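Local coordinates for protein orotidine 5'-phosphate decarboxylase (PDB 4DBD) that probably catalyses the decarboxylation of orotidine 5'-monophosphate to uridine 5'-monophosphate, the last step of de novo UMP synthesis, at residues K137-G142 with M159-P164; E23-G28 with A199-N204. One frame throughout, in Å; residues are numbered along the deposited sequence.

Contact 1 (K137-G142 with M159-P164); sequences KGIVVG and MTIVSP
Strands 138-141 and 160-163 run parallel, their axes 4.7 Å apart and turned by 28°, as neighbours in the eight-stranded TIM barrel; helix 146-155 makes the beta-alpha-beta crossover between them. Four backbone hydrogen bonds join them: Lys137 O accepts from Thr160 N, Thr160 O from Ile139 N, Ile139 O from Val162 N and Val162 O from Val141 N. Ile139 and Ile161 face helix 146-155 and run alongside each other in the same direction, with CG1 of Ile139 4.0 Å from CG1 of Ile161. Met159 passes roughly square across Ile139, and Met159 CG reaches within 3.6 Å of Gly138 CA. On the barrel's inner face Val140 CG2 meets Val162 CG2 at 3.7 Å. The other methyl of Val140, CG1, lies anti to its own nitrogen (chi1 -177°), which carries it up the strand to Pro164, where CD is 3.6 Å away. Pro164 belongs to the predicted substrate-binding loop. At the N-terminal end of the strand, Lys137 NZ forms a salt bridge with Glu55. Past the last backbone bond, Ser163 adds one from its side chain: Ser163 OG donates to Val141 O over 2.7 Å, in the carbonyl plane.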
ATOM      1  N   LYS A 137      -3.700  15.680  -9.192  1.00 19.02           N
ATOM      2  CA  LYS A 137      -3.046  16.951  -8.875  1.00 18.42           C
ATOM      3  C   LYS A 137      -1.551  16.844  -9.173  1.00 25.14           C
ATOM      4  O   LYS A 137      -0.941  17.774  -9.711  1.00 22.00           O
ATOM      5  CB  LYS A 137      -3.245  17.293  -7.401  1.00 25.93           C
ATOM      6  CG  LYS A 137      -2.339  18.417  -6.888  1.00 31.45           C
ATOM      7  CD  LYS A 137      -3.022  19.775  -6.925  1.00 36.77           C
ATOM      8  CE  LYS A 137      -2.086  20.878  -6.416  1.00 28.54           C
ATOM      9  NZ  LYS A 137      -1.043  20.345  -5.501  1.00 35.45           N
ATOM     10  N   GLY A 138      -0.975  15.694  -8.837  1.00 19.79           N
ATOM     11  CA  GLY A 138       0.463  15.516  -8.917  1.00 20.97           C
ATOM     12  C   GLY A 138       0.896  14.088  -9.174  1.00 22.22           C
ATOM     13  O   GLY A 138       0.070  13.165  -9.210  1.00 20.70           O
ATOM     14  N   ILE A 139       2.203  13.915  -9.355  1.00 18.10           N
ATOM     15  CA  ILE A 139       2.790  12.600  -9.562  1.00 12.70           C
ATOM     16  C   ILE A 139       4.104  12.513  -8.819  1.00 18.55           C
ATOM     17  O   ILE A 139       4.794  13.522  -8.623  1.00 16.28           O
ATOM     18  CB  ILE A 139       3.022  12.283 -11.065  1.00 16.49           C
ATOM     19  CG1 ILE A 139       3.843  13.387 -11.712  1.00 19.63           C
ATOM     20  CG2 ILE A 139       1.673  12.096 -11.785  1.00 18.82           C
ATOM     21  CD1 ILE A 139       4.139  13.144 -13.193  1.00 24.55           C
ATOM     22  N   VAL A 140       4.440  11.301  -8.397  1.00 15.13           N
ATOM     23  CA  VAL A 140       5.663  11.052  -7.660  1.00 15.31           C
ATOM     24  C   VAL A 140       6.683  10.474  -8.637  1.00 15.63           C
ATOM     25  O   VAL A 140       6.447   9.419  -9.215  1.00 16.94           O
ATOM     26  CB  VAL A 140       5.410  10.039  -6.507  1.00 14.69           C
ATOM     27  CG1 VAL A 140       6.675   9.831  -5.676  1.00 16.84           C
ATOM     28  CG2 VAL A 140       4.263  10.499  -5.626  1.00 17.93           C
ATOM     29  N   VAL A 141       7.791  11.183  -8.852  1.00 16.74           N
ATOM     30  CA  VAL A 141       8.855  10.689  -9.735  1.00 15.27           C
ATOM     31  C   VAL A 141      10.179  10.651  -8.971  1.00 13.63           C
ATOM     32  O   VAL A 141      10.680  11.689  -8.533  1.00 20.78           O
ATOM     33  CB  VAL A 141       9.020  11.554 -10.996  1.00 17.15           C
ATOM     34  CG1 VAL A 141       9.970  10.859 -11.963  1.00 18.41           C
ATOM     35  CG2 VAL A 141       7.668  11.792 -11.660  1.00 23.66           C
ATOM     36  N   GLY A 142      10.738   9.451  -8.826  1.00 18.00           N
ATOM     37  CA  GLY A 142      11.918   9.224  -7.998  1.00 19.59           C
ATOM     38  C   GLY A 142      13.088  10.171  -8.211  1.00 33.66           C
ATOM     39  O   GLY A 142      13.440  10.496  -9.350  1.00 25.65           O
ATOM     40  N   MET A 159       1.354  19.477 -14.113  1.00 28.73           N
ATOM     41  CA  MET A 159       1.281  18.616 -12.944  1.00 27.93           C
ATOM     42  C   MET A 159       2.269  19.042 -11.862  1.00 29.60           C
ATOM     43  O   MET A 159       3.370  19.504 -12.178  1.00 22.78           O
ATOM     44  CB  MET A 159       1.640  17.198 -13.379  1.00 32.18           C
ATOM     45  CG  MET A 159       1.234  16.149 -12.395  1.00 35.23           C
ATOM     46  SD  MET A 159      -0.486  15.779 -12.677  1.00 51.44           S
ATOM     47  CE  MET A 159      -0.374  14.957 -14.251  1.00 26.50           C
ATOM     48  N   THR A 160       1.887  18.898 -10.589  1.00 20.09           N
ATOM     49  CA  THR A 160       2.870  18.981  -9.506  1.00 26.42           C
ATOM     50  C   THR A 160       3.714  17.708  -9.496  1.00 23.56           C
ATOM     51  O   THR A 160       3.187  16.598  -9.431  1.00 22.51           O
ATOM     52  CB  THR A 160       2.206  19.172  -8.126  1.00 23.42           C
ATOM     53  OG1 THR A 160       1.404  20.357  -8.153  1.00 29.08           O
ATOM     54  CG2 THR A 160       3.256  19.299  -7.019  1.00 25.50           C
ATOM     55  N   ILE A 161       5.029  17.872  -9.555  1.00 24.58           N
ATOM     56  CA  ILE A 161       5.936  16.734  -9.514  1.00 20.11           C
ATOM     57  C   ILE A 161       6.672  16.746  -8.187  1.00 17.19           C
ATOM     58  O   ILE A 161       7.267  17.747  -7.810  1.00 19.63           O
ATOM     59  CB  ILE A 161       6.912  16.751 -10.719  1.00 23.82           C
ATOM     60  CG1 ILE A 161       6.114  16.640 -12.023  1.00 23.09           C
ATOM     61  CG2 ILE A 161       7.965  15.647 -10.601  1.00 17.93           C
ATOM     62  CD1 ILE A 161       6.957  16.453 -13.290  1.00 27.86           C
ATOM     63  N   VAL A 162       6.592  15.634  -7.463  1.00 17.67           N
ATOM     64  CA  VAL A 162       7.251  15.504  -6.163  1.00 16.72           C
ATOM     65  C   VAL A 162       8.220  14.339  -6.247  1.00 16.79           C
ATOM     66  O   VAL A 162       7.931  13.316  -6.894  1.00 17.46           O
ATOM     67  CB  VAL A 162       6.240  15.303  -5.012  1.00 24.68           C
ATOM     68  CG1 VAL A 162       5.357  16.541  -4.868  1.00 16.90           C
ATOM     69  CG2 VAL A 162       5.407  14.041  -5.237  1.00 16.94           C
ATOM     70  N   SER A 163       9.390  14.513  -5.638  1.00 16.97           N
ATOM     71  CA  SER A 163      10.487  13.572  -5.849  1.00 17.83           C
ATOM     72  C   SER A 163      11.168  13.169  -4.560  1.00 21.54           C
ATOM     73  O   SER A 163      11.883  13.963  -3.956  1.00 21.04           O
ATOM     74  CB  SER A 163      11.535  14.179  -6.787  1.00 18.83           C
ATOM     75  OG  SER A 163      11.012  14.375  -8.082  1.00 23.64           O
ATOM     76  N   PRO A 164      10.964  11.913  -4.151  1.00 21.27           N
ATOM     77  CA  PRO A 164      11.626  11.364  -2.968  1.00 26.64           C
ATOM     78  C   PRO A 164      12.971  10.787  -3.367  1.00 27.17           C
ATOM     79  O   PRO A 164      13.378  10.948  -4.514  1.00 31.34           O
ATOM     80  CB  PRO A 164      10.664  10.259  -2.514  1.00 28.01           C
ATOM     81  CG  PRO A 164       9.977   9.814  -3.768  1.00 33.49           C
ATOM     82  CD  PRO A 164      10.000  10.969  -4.748  1.00 24.21           C
TER

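Contact 2 (E23-G28 with A199-N204); sequences ENELYG and ALRTIN
Glu25, in the loop between helix 16-22 and strand 28-32, comes up to helix 196-210 at Arg201, the two CA atoms 7.7 Å apart. Its carboxylate meets the guanidinium edge-on, the two planes only 18° from coplanar. Arg201 grips it side-on with two nitrogens: NE donates to Glu25 OE1 at 2.8 Å, almost straight at 175°, and NH2 reaches Glu25 OE2 at the same length but tilted a little from the guanidinium plane. Each oxygen uses its syn lone pair, and the pair of bonds fixes the rotation of both groups. In the TIM barrel this helix is the last one, and the contact ties it to the loop leading into the second strand. One turn on from Leu200, Asn204 ND2 donates to a lone pair of Glu25 O at 3.1 Å, while its OD1 pairs with Ser4 OG, which also bonds Glu25 O. A water accepts from Asn204 ND2; its approach to Glu25 OE1 is suspiciously short, and that link is doubtful. With an alanine in place of Arg201, the Glu25 carboxylate would probably lose its paired cation and be freer to turn. Next to the salt bridge, both methyls of Leu200 pack against Glu25 O, and Leu200 CD2 lies 3.8 Å from CD2 of Leu26, whose side chain continues inward onto Val6 and Leu8 of strand 6-10.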
ATOM      1  N   GLU A  23       7.276  24.346  10.063  1.00 31.02           N
ATOM      2  CA  GLU A  23       6.047  24.653   9.338  1.00 38.90           C
ATOM      3  C   GLU A  23       6.220  25.711   8.241  1.00 41.01           C
ATOM      4  O   GLU A  23       5.701  25.548   7.129  1.00 40.87           O
ATOM      5  CB  GLU A  23       4.921  25.038  10.312  1.00 39.60           C
ATOM      6  CG  GLU A  23       4.679  26.538  10.457  1.00 44.25           C
ATOM      7  CD  GLU A  23       3.630  26.859  11.506  1.00 42.44           C
ATOM      8  OE1 GLU A  23       3.536  28.037  11.922  1.00 38.99           O
ATOM      9  OE2 GLU A  23       2.907  25.924  11.919  1.00 44.69           O
ATOM     10  N   ASN A  24       6.945  26.786   8.545  1.00 33.42           N
ATOM     11  CA  ASN A  24       7.122  27.865   7.581  1.00 35.02           C
ATOM     12  C   ASN A  24       8.402  27.699   6.768  1.00 37.79           C
ATOM     13  O   ASN A  24       8.817  28.606   6.041  1.00 36.87           O
ATOM     14  CB  ASN A  24       7.104  29.227   8.281  1.00 50.39           C
ATOM     15  CG  ASN A  24       8.262  29.403   9.235  1.00 45.18           C
ATOM     16  OD1 ASN A  24       8.807  28.428   9.751  1.00 44.89           O
ATOM     17  ND2 ASN A  24       8.646  30.650   9.477  1.00 54.72           N
ATOM     18  N   GLU A  25       9.024  26.532   6.903  1.00 42.38           N
ATOM     19  CA  GLU A  25      10.210  26.197   6.122  1.00 39.83           C
ATOM     20  C   GLU A  25      10.077  24.823   5.476  1.00 35.61           C
ATOM     21  O   GLU A  25      11.075  24.169   5.158  1.00 29.41           O
ATOM     22  CB  GLU A  25      11.453  26.281   6.989  1.00 32.73           C
ATOM     23  CG  GLU A  25      11.784  27.708   7.335  1.00 39.01           C
ATOM     24  CD  GLU A  25      12.652  27.815   8.558  1.00 44.56           C
ATOM     25  OE1 GLU A  25      13.889  27.718   8.407  1.00 42.50           O
ATOM     26  OE2 GLU A  25      12.096  27.996   9.664  1.00 46.88           O
ATOM     27  N   LEU A  26       8.826  24.409   5.296  1.00 28.24           N
ATOM     28  CA  LEU A  26       8.478  23.226   4.526  1.00 27.93           C
ATOM     29  C   LEU A  26       7.365  23.629   3.595  1.00 35.67           C
ATOM     30  O   LEU A  26       6.584  24.530   3.918  1.00 34.59           O
ATOM     31  CB  LEU A  26       7.950  22.116   5.434  1.00 23.40           C
ATOM     32  CG  LEU A  26       8.935  21.366   6.324  1.00 25.15           C
ATOM     33  CD1 LEU A  26       8.201  20.408   7.243  1.00 25.32           C
ATOM     34  CD2 LEU A  26       9.933  20.617   5.463  1.00 19.82           C
ATOM     35  N   TYR A  27       7.274  22.979   2.441  1.00 30.51           N
ATOM     36  CA  TYR A  27       6.064  23.097   1.646  1.00 29.16           C
ATOM     37  C   TYR A  27       4.978  22.191   2.217  1.00 33.70           C
ATOM     38  O   TYR A  27       3.799  22.561   2.269  1.00 31.79           O
ATOM     39  CB  TYR A  27       6.313  22.730   0.193  1.00 28.64           C
ATOM     40  CG  TYR A  27       5.027  22.580  -0.571  1.00 29.33           C
ATOM     41  CD1 TYR A  27       4.348  23.693  -1.051  1.00 34.73           C
ATOM     42  CD2 TYR A  27       4.476  21.329  -0.801  1.00 26.98           C
ATOM     43  CE1 TYR A  27       3.167  23.563  -1.748  1.00 33.61           C
ATOM     44  CE2 TYR A  27       3.290  21.189  -1.501  1.00 31.25           C
ATOM     45  CZ  TYR A  27       2.642  22.310  -1.969  1.00 30.91           C
ATOM     46  OH  TYR A  27       1.467  22.185  -2.665  1.00 35.52           O
ATOM     47  N   GLY A  28       5.384  20.998   2.638  1.00 23.93           N
ATOM     48  CA  GLY A  28       4.441  20.012   3.120  1.00 21.81           C
ATOM     49  C   GLY A  28       5.092  18.974   4.007  1.00 19.22           C
ATOM     50  O   GLY A  28       6.320  18.953   4.203  1.00 23.50           O
ATOM     51  N   ALA A 199      19.322  20.667  10.107  1.00 23.41           N
ATOM     52  CA  ALA A 199      19.488  19.971   8.831  1.00 23.07           C
ATOM     53  C   ALA A 199      18.491  20.466   7.783  1.00 23.94           C
ATOM     54  O   ALA A 199      18.861  20.721   6.639  1.00 18.83           O
ATOM     55  CB  ALA A 199      19.388  18.473   9.019  1.00 24.21           C
ATOM     56  N   LEU A 200      17.227  20.629   8.164  1.00 23.10           N
ATOM     57  CA  LEU A 200      16.280  21.217   7.229  1.00 18.16           C
ATOM     58  C   LEU A 200      16.750  22.592   6.746  1.00 18.42           C
ATOM     59  O   LEU A 200      16.676  22.891   5.563  1.00 18.13           O
ATOM     60  CB  LEU A 200      14.862  21.291   7.826  1.00 21.96           C
ATOM     61  CG  LEU A 200      13.835  22.096   7.013  1.00 22.20           C
ATOM     62  CD1 LEU A 200      13.616  21.537   5.599  1.00 20.90           C
ATOM     63  CD2 LEU A 200      12.504  22.178   7.773  1.00 21.09           C
ATOM     64  N   ARG A 201      17.247  23.436   7.647  1.00 23.01           N
ATOM     65  CA  ARG A 201      17.693  24.763   7.219  1.00 22.12           C
ATOM     66  C   ARG A 201      18.891  24.681   6.255  1.00 22.56           C
ATOM     67  O   ARG A 201      18.955  25.399   5.260  1.00 23.58           O
ATOM     68  CB  ARG A 201      17.989  25.661   8.433  1.00 25.71           C
ATOM     69  CG  ARG A 201      16.765  25.857   9.333  1.00 26.19           C
ATOM     70  CD  ARG A 201      16.886  27.002  10.351  1.00 31.77           C
ATOM     71  NE  ARG A 201      15.559  27.581  10.591  1.00 37.13           N
ATOM     72  CZ  ARG A 201      15.079  27.977  11.771  1.00 38.16           C
ATOM     73  NH1 ARG A 201      15.806  27.880  12.880  1.00 30.18           N
ATOM     74  NH2 ARG A 201      13.852  28.478  11.835  1.00 36.27           N
ATOM     75  N   THR A 202      19.827  23.788   6.549  1.00 19.92           N
ATOM     76  CA  THR A 202      20.998  23.591   5.705  1.00 27.28           C
ATOM     77  C   THR A 202      20.591  23.085   4.315  1.00 18.43           C
ATOM     78  O   THR A 202      21.049  23.596   3.285  1.00 23.25           O
ATOM     79  CB  THR A 202      21.959  22.596   6.366  1.00 27.21           C
ATOM     80  OG1 THR A 202      22.377  23.102   7.648  1.00 27.50           O
ATOM     81  CG2 THR A 202      23.171  22.345   5.482  1.00 24.85           C
ATOM     82  N   ILE A 203      19.710  22.087   4.294  1.00 23.44           N
ATOM     83  CA  ILE A 203      19.189  21.532   3.043  1.00 20.10           C
ATOM     84  C   ILE A 203      18.414  22.578   2.244  1.00 19.08           C
ATOM     85  O   ILE A 203      18.547  22.664   1.022  1.00 22.68           O
ATOM     86  CB  ILE A 203      18.282  20.319   3.323  1.00 23.71           C
ATOM     87  CG1 ILE A 203      19.123  19.149   3.854  1.00 16.82           C
ATOM     88  CG2 ILE A 203      17.477  19.944   2.075  1.00 21.13           C
ATOM     89  CD1 ILE A 203      18.308  18.043   4.489  1.00 18.89           C
ATOM     90  N   ASN A 204      17.591  23.365   2.929  1.00 20.66           N
ATOM     91  CA  ASN A 204      16.905  24.462   2.267  1.00 23.05           C
ATOM     92  C   ASN A 204      17.904  25.401   1.599  1.00 21.33           C
ATOM     93  O   ASN A 204      17.701  25.815   0.451  1.00 24.07           O
ATOM     94  CB  ASN A 204      16.008  25.234   3.245  1.00 18.60           C
ATOM     95  CG  ASN A 204      14.661  24.565   3.459  1.00 24.68           C
ATOM     96  OD1 ASN A 204      14.189  23.804   2.610  1.00 25.18           O
ATOM     97  ND2 ASN A 204      14.031  24.854   4.596  1.00 26.56           N
TER
HETATM   98  O   HOH W   1      14.668  27.236   6.106  1.00 31.88           O

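The centres of contacts 1 and 2 lie 18 Å apart, one within the barrel wall and the other on its outer layer, and contact 1 falls between the two segments of contact 2 along the chain. They meet at Tyr27, whose OH packs 4.2 Å from Lys137 NZ, and both groups bond Glu55 OE1, so one carboxylate serves both contacts. Contact 1 is nearer the predicted substrate site. Pro164 is part of it, its side chain about 6 Å from that of Lys30 and about 6 Å from a bound sulfate, probably from the crystallisation liquor. From contact 2, the side chain of Leu26 is about 9 Å from that of Lys30, midway along strand 28-32, the strand that this loop leads into.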